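PDB 3CZX: putative N-acetylmuramoyl-L-alanine amidase from Neisseria meningitidis MC58, which probably hydrolyses, as a zinc-dependent amidase, the bond between N-acetylmuramoyl groups and L-amino acids in cell-wall glycopeptides. Local coordinates for residues F77-A82 with E145-S150; K111-K116 with W163-A168. One frame throughout, in Å; residues are numbered along the deposited sequence.

Contact 1: residues F77-A82 with E145-S150; sequences FHTNAA and EPFFIS. With ZN (zinc ion), chain E.
The side-chain amide of Asn-80 is stacked on one face of the Phe-148 ring, the two planes only 5° apart, with CB 3.5 Å from the ring centroid in a CH-pi contact. At the edge of the same ring, near its plane, lie the backbone N of Ala-82 and Ser-150 OG. A flat amide suits this place because it can lie on an aromatic face and still use its polar rim: OD1 takes the N-H of Ala-81 on a lone pair, and ND2 donates a hydrogen bond to a water that in turn donates to Glu-145 O. Both ends of the amide are therefore fixed. Glu-145 comes to Asn-80 obliquely, its OE1 3.1 Å from Asn-80 CA. Between the backbones there is a single beta bridge, with Asn-80 N bonded to Phe-147 O at 2.9 Å and Ile-149 N to Asn-80 O at 2.9 Å. The two loops follow neighbouring parallel strands, 73-77 and 142-145, and so meet at the C-terminal ends of these strands, where the zinc site of this amidase lies. His-78 binds zinc through ND1 at 2.2 Å, alongside His-12, Glu-26 and two waters. Glu-76 is hydrogen-bonded to NE2; with zinc on ND1, the ring is held from both nitrogens. One of those waters also donates to Thr-79 O. Thr-79 OG1, buried against Ile-149 CB, has no polar partner. Further on, Ser-150 OG, set between backbone N and carbonyl carbon (chi1 50°), accepts from Ala-82 N at 3.0 Å.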
loop_
_atom_site.group_PDB
_atom_site.type_symbol
_atom_site.label_atom_id
_atom_site.label_comp_id
_atom_site.label_asym_id
_atom_site.label_seq_id
_atom_site.Cartn_x
_atom_site.Cartn_y
_atom_site.Cartn_z
ATOM N N PHE A 77 11.050 -9.647 -0.979
ATOM C CA PHE A 77 11.339 -8.236 -0.940
ATOM C C PHE A 77 11.940 -7.845 0.416
ATOM O O PHE A 77 11.433 -8.226 1.474
ATOM C CB PHE A 77 10.077 -7.396 -1.233
ATOM C CG PHE A 77 9.511 -7.613 -2.611
ATOM C CD1 PHE A 77 9.969 -6.901 -3.705
ATOM C CD2 PHE A 77 8.511 -8.528 -2.799
ATOM C CE1 PHE A 77 9.406 -7.120 -4.969
ATOM C CE2 PHE A 77 7.951 -8.778 -4.077
ATOM C CZ PHE A 77 8.417 -8.077 -5.138
ATOM N N HIS A 78 13.029 -7.121 0.324
ATOM C CA HIS A 78 13.771 -6.571 1.462
ATOM C C HIS A 78 14.179 -5.146 1.147
ATOM O O HIS A 78 14.013 -4.690 0.014
ATOM C CB HIS A 78 15.058 -7.355 1.670
ATOM C CG HIS A 78 14.865 -8.681 2.321
ATOM N ND1 HIS A 78 15.158 -8.898 3.653
ATOM C CD2 HIS A 78 14.373 -9.848 1.846
ATOM C CE1 HIS A 78 14.822 -10.136 3.975
ATOM N NE2 HIS A 78 14.359 -10.738 2.895
ATOM N N THR A 79 14.674 -4.427 2.168
ATOM C CA THR A 79 15.398 -3.184 1.951
ATOM C C THR A 79 16.843 -3.362 2.413
ATOM O O THR A 79 17.099 -4.075 3.423
ATOM C CB THR A 79 14.795 -1.968 2.703
ATOM O OG1 THR A 79 14.814 -2.218 4.106
ATOM C CG2 THR A 79 13.382 -1.754 2.326
ATOM N N ASN A 80 17.761 -2.727 1.691
ATOM C CA ASN A 80 19.148 -2.666 2.094
ATOM C C ASN A 80 19.293 -1.658 3.231
ATOM O O ASN A 80 18.351 -0.951 3.565
ATOM C CB ASN A 80 20.055 -2.355 0.906
ATOM C CG ASN A 80 21.346 -3.145 0.949
ATOM O OD1 ASN A 80 21.899 -3.397 2.039
ATOM N ND2 ASN A 80 21.834 -3.555 -0.227
ATOM N N ALA A 81 20.443 -1.657 3.886
ATOM C CA ALA A 81 20.713 -0.735 4.970
ATOM C C ALA A 81 22.230 -0.642 5.156
ATOM O O ALA A 81 22.924 -1.644 5.026
ATOM C CB ALA A 81 20.074 -1.223 6.257
ATOM N N ALA A 82 22.707 0.546 5.484
ATOM C CA ALA A 82 24.107 0.788 5.839
ATOM C C ALA A 82 24.174 1.861 6.916
ATOM O O ALA A 82 23.284 2.727 7.031
ATOM C CB ALA A 82 24.899 1.226 4.644
ATOM N N GLU A 145 16.541 -6.252 -3.089
ATOM C CA GLU A 145 16.730 -5.056 -2.279
ATOM C C GLU A 145 16.780 -3.844 -3.182
ATOM O O GLU A 145 17.834 -3.346 -3.549
ATOM C CB GLU A 145 18.006 -5.181 -1.457
ATOM C CG GLU A 145 17.988 -6.374 -0.539
ATOM C CD GLU A 145 19.183 -6.404 0.362
ATOM O OE1 GLU A 145 19.202 -5.688 1.372
ATOM O OE2 GLU A 145 20.111 -7.140 0.045
ATOM N N PRO A 146 15.612 -3.335 -3.538
ATOM C CA PRO A 146 15.601 -2.200 -4.469
ATOM C C PRO A 146 16.239 -0.903 -3.960
ATOM O O PRO A 146 16.667 -0.109 -4.790
ATOM C CB PRO A 146 14.118 -1.984 -4.751
ATOM C CG PRO A 146 13.402 -3.059 -4.176
ATOM C CD PRO A 146 14.270 -3.828 -3.222
ATOM N N PHE A 147 16.292 -0.684 -2.650
ATOM C CA PHE A 147 16.882 0.554 -2.128
ATOM C C PHE A 147 17.310 0.375 -0.672
ATOM O O PHE A 147 16.928 -0.587 -0.041
ATOM C CB PHE A 147 15.911 1.755 -2.264
ATOM C CG PHE A 147 14.699 1.652 -1.385
ATOM C CD1 PHE A 147 14.645 2.257 -0.154
ATOM C CD2 PHE A 147 13.621 0.892 -1.778
ATOM C CE1 PHE A 147 13.522 2.117 0.665
ATOM C CE2 PHE A 147 12.489 0.773 -0.991
ATOM C CZ PHE A 147 12.463 1.363 0.246
ATOM N N PHE A 148 18.086 1.350 -0.212
ATOM C CA PHE A 148 18.576 1.396 1.153
ATOM C C PHE A 148 17.583 2.208 1.960
ATOM O O PHE A 148 17.400 3.399 1.704
ATOM C CB PHE A 148 19.937 2.092 1.195
ATOM C CG PHE A 148 21.087 1.235 0.758
ATOM C CD1 PHE A 148 22.018 0.781 1.675
ATOM C CD2 PHE A 148 21.238 0.888 -0.579
ATOM C CE1 PHE A 148 23.065 -0.019 1.262
ATOM C CE2 PHE A 148 22.292 0.080 -0.987
ATOM C CZ PHE A 148 23.205 -0.358 -0.058
ATOM N N ILE A 149 16.982 1.575 2.968
ATOM C CA ILE A 149 16.065 2.249 3.855
ATOM C C ILE A 149 16.777 3.348 4.626
ATOM O O ILE A 149 16.137 4.316 5.066
ATOM C CB ILE A 149 15.375 1.265 4.809
ATOM C CG1 ILE A 149 14.119 1.881 5.401
ATOM C CG2 ILE A 149 16.344 0.744 5.907
ATOM C CD1 ILE A 149 13.348 0.929 6.296
ATOM N N SER A 150 18.085 3.164 4.775
ATOM C CA SER A 150 18.955 4.142 5.447
ATOM C C SER A 150 19.254 5.395 4.610
ATOM O O SER A 150 19.769 6.391 5.129
ATOM C CB SER A 150 20.229 3.432 5.901
ATOM O OG SER A 150 20.781 2.709 4.843
HETATM ZN ZN ZN E . 16.063 -7.651 5.214
HETATM O O HOH W 1 17.746 -6.940 3.974
HETATM O O HOH W 2 20.175 -2.439 -2.386
HETATM O O HOH W 3 17.732 -9.026 5.986
#

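Contact 2: residues K111-K116 with W163-A168; sequences KKTGWK and WGICRA
Lys-112, in the last turn of helix 99-113, lays its aliphatic chain against helix 152-177: CG packs on Ile-165 CG1 at 3.9 Å, and CE reaches the backbone of Gly-164, 3.9 Å from its C. The chain leaves with CG opposite the backbone N (chi1 -174°) and bends at chi2, which carries it obliquely across the neighbouring helix, past Gly-164. There NZ makes a weak bond to a water that donates to Gly-164 O at 2.7 Å. Gly-164, having no side chain, lets CE come this close to the backbone in the conformation Lys-112 adopts. Thr-113 follows, its methyl CG2 3.7 Å from Ile-165 CD1, the side chains crossing at about a right angle. Its OG1 is bonded to Val-109 O and accepts a hydrogen bond from Trp-115 N at 3.1 Å in an ST turn. Gly-114 ends the helix with positive phi (71°), a backbone shape that glycine adopts easily. The chain then brings the indole of Trp-115 back beside Thr-113, whose CB sits over one face toward the rim, while Trp-115 CH2 lies 4.1 Å from Ile-165 CD1. Ile-165 thus meets lysine methylenes, a threonine methyl and the indole where the C-terminal end of one helix adjoins the flank of another. Apolar atoms do the touching, so cohesion probably rests mainly on dispersion and burial over a modest 203 Å², the weakly held water bridge adding little.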
loop_
_atom_site.group_PDB
_atom_site.type_symbol
_atom_site.label_atom_id
_atom_site.label_comp_id
_atom_site.label_asym_id
_atom_site.label_seq_id
_atom_site.Cartn_x
_atom_site.Cartn_y
_atom_site.Cartn_z
ATOM N N LYS A 111 14.795 2.311 -14.092
ATOM C CA LYS A 111 14.130 3.180 -15.095
ATOM C C LYS A 111 13.203 4.159 -14.393
ATOM O O LYS A 111 13.159 5.332 -14.741
ATOM C CB LYS A 111 13.334 2.367 -16.124
ATOM C CG LYS A 111 14.203 1.622 -17.092
ATOM C CD LYS A 111 13.537 0.381 -17.659
ATOM C CE LYS A 111 13.052 0.548 -19.035
ATOM N NZ LYS A 111 12.664 -0.832 -19.511
ATOM N N LYS A 112 12.490 3.699 -13.372
ATOM C CA LYS A 112 11.477 4.524 -12.713
ATOM C C LYS A 112 12.064 5.520 -11.713
ATOM O O LYS A 112 11.429 6.512 -11.382
ATOM C CB LYS A 112 10.485 3.623 -11.972
ATOM C CG LYS A 112 9.264 4.327 -11.351
ATOM C CD LYS A 112 8.296 4.735 -12.433
ATOM C CE LYS A 112 6.979 5.258 -11.889
ATOM N NZ LYS A 112 6.068 5.604 -13.061
ATOM N N THR A 113 13.281 5.254 -11.257
ATOM C CA THR A 113 13.860 5.982 -10.106
ATOM C C THR A 113 15.157 6.736 -10.339
ATOM O O THR A 113 15.479 7.610 -9.564
ATOM C CB THR A 113 14.125 5.031 -8.942
ATOM O OG1 THR A 113 15.047 4.023 -9.386
ATOM C CG2 THR A 113 12.832 4.367 -8.475
ATOM N N GLY A 114 15.913 6.357 -11.355
ATOM C CA GLY A 114 17.266 6.886 -11.521
ATOM C C GLY A 114 18.245 6.350 -10.479
ATOM O O GLY A 114 19.345 6.855 -10.341
ATOM N N TRP A 115 17.854 5.295 -9.736
ATOM C CA TRP A 115 18.752 4.666 -8.773
ATOM C C TRP A 115 19.807 3.842 -9.524
ATOM O O TRP A 115 19.537 3.277 -10.594
ATOM C CB TRP A 115 17.967 3.721 -7.857
ATOM C CG TRP A 115 17.027 4.420 -6.905
ATOM C CD1 TRP A 115 17.073 5.727 -6.494
ATOM C CD2 TRP A 115 15.894 3.836 -6.249
ATOM N NE1 TRP A 115 16.016 5.994 -5.630
ATOM C CE2 TRP A 115 15.293 4.845 -5.443
ATOM C CE3 TRP A 115 15.318 2.581 -6.276
ATOM C CZ2 TRP A 115 14.143 4.617 -4.678
ATOM C CZ3 TRP A 115 14.169 2.350 -5.485
ATOM C CH2 TRP A 115 13.609 3.375 -4.693
ATOM N N LYS A 116 20.977 3.758 -8.907
ATOM C CA LYS A 116 22.106 3.038 -9.486
ATOM C C LYS A 116 21.896 1.523 -9.372
ATOM O O LYS A 116 21.501 1.060 -8.332
ATOM C CB LYS A 116 23.370 3.439 -8.717
ATOM C CG LYS A 116 24.668 2.905 -9.339
ATOM C CD LYS A 116 25.820 2.902 -8.352
ATOM C CE LYS A 116 27.053 2.196 -8.969
ATOM N NZ LYS A 116 27.711 3.012 -10.038
ATOM N N TRP A 163 3.544 2.948 -5.624
ATOM C CA TRP A 163 2.634 2.177 -6.472
ATOM C C TRP A 163 3.160 2.102 -7.880
ATOM O O TRP A 163 3.021 1.079 -8.559
ATOM C CB TRP A 163 1.184 2.742 -6.401
ATOM C CG TRP A 163 0.580 2.552 -5.076
ATOM C CD1 TRP A 163 0.769 3.319 -3.967
ATOM C CD2 TRP A 163 -0.302 1.497 -4.679
ATOM N NE1 TRP A 163 0.084 2.801 -2.900
ATOM C CE2 TRP A 163 -0.582 1.680 -3.307
ATOM C CE3 TRP A 163 -0.871 0.402 -5.345
ATOM C CZ2 TRP A 163 -1.412 0.825 -2.598
ATOM C CZ3 TRP A 163 -1.685 -0.449 -4.623
ATOM C CH2 TRP A 163 -1.947 -0.233 -3.271
ATOM N N GLY A 164 3.794 3.181 -8.338
ATOM C CA GLY A 164 4.394 3.215 -9.658
ATOM C C GLY A 164 5.612 2.311 -9.791
ATOM O O GLY A 164 5.823 1.667 -10.842
ATOM N N ILE A 165 6.446 2.296 -8.737
ATOM C CA ILE A 165 7.620 1.424 -8.708
ATOM C C ILE A 165 7.168 -0.051 -8.735
ATOM O O ILE A 165 7.701 -0.856 -9.511
ATOM C CB ILE A 165 8.565 1.749 -7.486
ATOM C CG1 ILE A 165 9.196 3.138 -7.644
ATOM C CG2 ILE A 165 9.607 0.628 -7.262
ATOM C CD1 ILE A 165 9.864 3.638 -6.391
ATOM N N CYS A 166 6.210 -0.403 -7.889
ATOM C CA CYS A 166 5.701 -1.788 -7.805
ATOM C C CYS A 166 4.979 -2.178 -9.084
ATOM O O CYS A 166 5.129 -3.308 -9.531
ATOM C CB CYS A 166 4.865 -2.036 -6.611
ATOM S SG CYS A 166 5.741 -1.816 -5.038
ATOM N N ARG A 167 4.289 -1.233 -9.732
ATOM C CA ARG A 167 3.709 -1.502 -11.068
ATOM C C ARG A 167 4.783 -1.780 -12.107
ATOM O O ARG A 167 4.645 -2.710 -12.908
ATOM C CB ARG A 167 2.815 -0.350 -11.539
ATOM C CG ARG A 167 2.113 -0.676 -12.870
ATOM C CD ARG A 167 1.091 0.347 -13.234
ATOM N NE ARG A 167 0.041 0.426 -12.238
ATOM C CZ ARG A 167 -1.034 -0.353 -12.160
ATOM N NH1 ARG A 167 -1.240 -1.322 -13.025
ATOM N NH2 ARG A 167 -1.910 -0.160 -11.185
ATOM N N ALA A 168 5.868 -0.995 -12.105
ATOM C CA ALA A 168 7.035 -1.237 -12.999
ATOM C C ALA A 168 7.571 -2.672 -12.787
ATOM O O ALA A 168 7.892 -3.386 -13.750
ATOM C CB ALA A 168 8.174 -0.182 -12.769
HETATM O O HOH W 4 4.904 2.588 -13.220
#

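The centres of contacts 1 and 2 lie about 14 Å apart, and their segments alternate along the chain: 77-82, 111-116, 145-150, 163-168. Contact 1 joins the loops after strands 73-77 and 142-145 beside the zinc; contact 2 joins helices 99-113 and 152-177 away from the metal. The second segment of contact 1 runs on into helix 152-177, which carries the second segment of contact 2. The contacts also touch: Trp-115 CE3 lies 3.4 Å from Pro-146 O, and its ring meets that of Phe-147. Phe-158, on helix 152-177, stacks on Phe-147 and touches Ile-165. Continuous packing runs from the helix pair to the loops at the metal site, within an alpha/beta fold with a mixed six-stranded sheet.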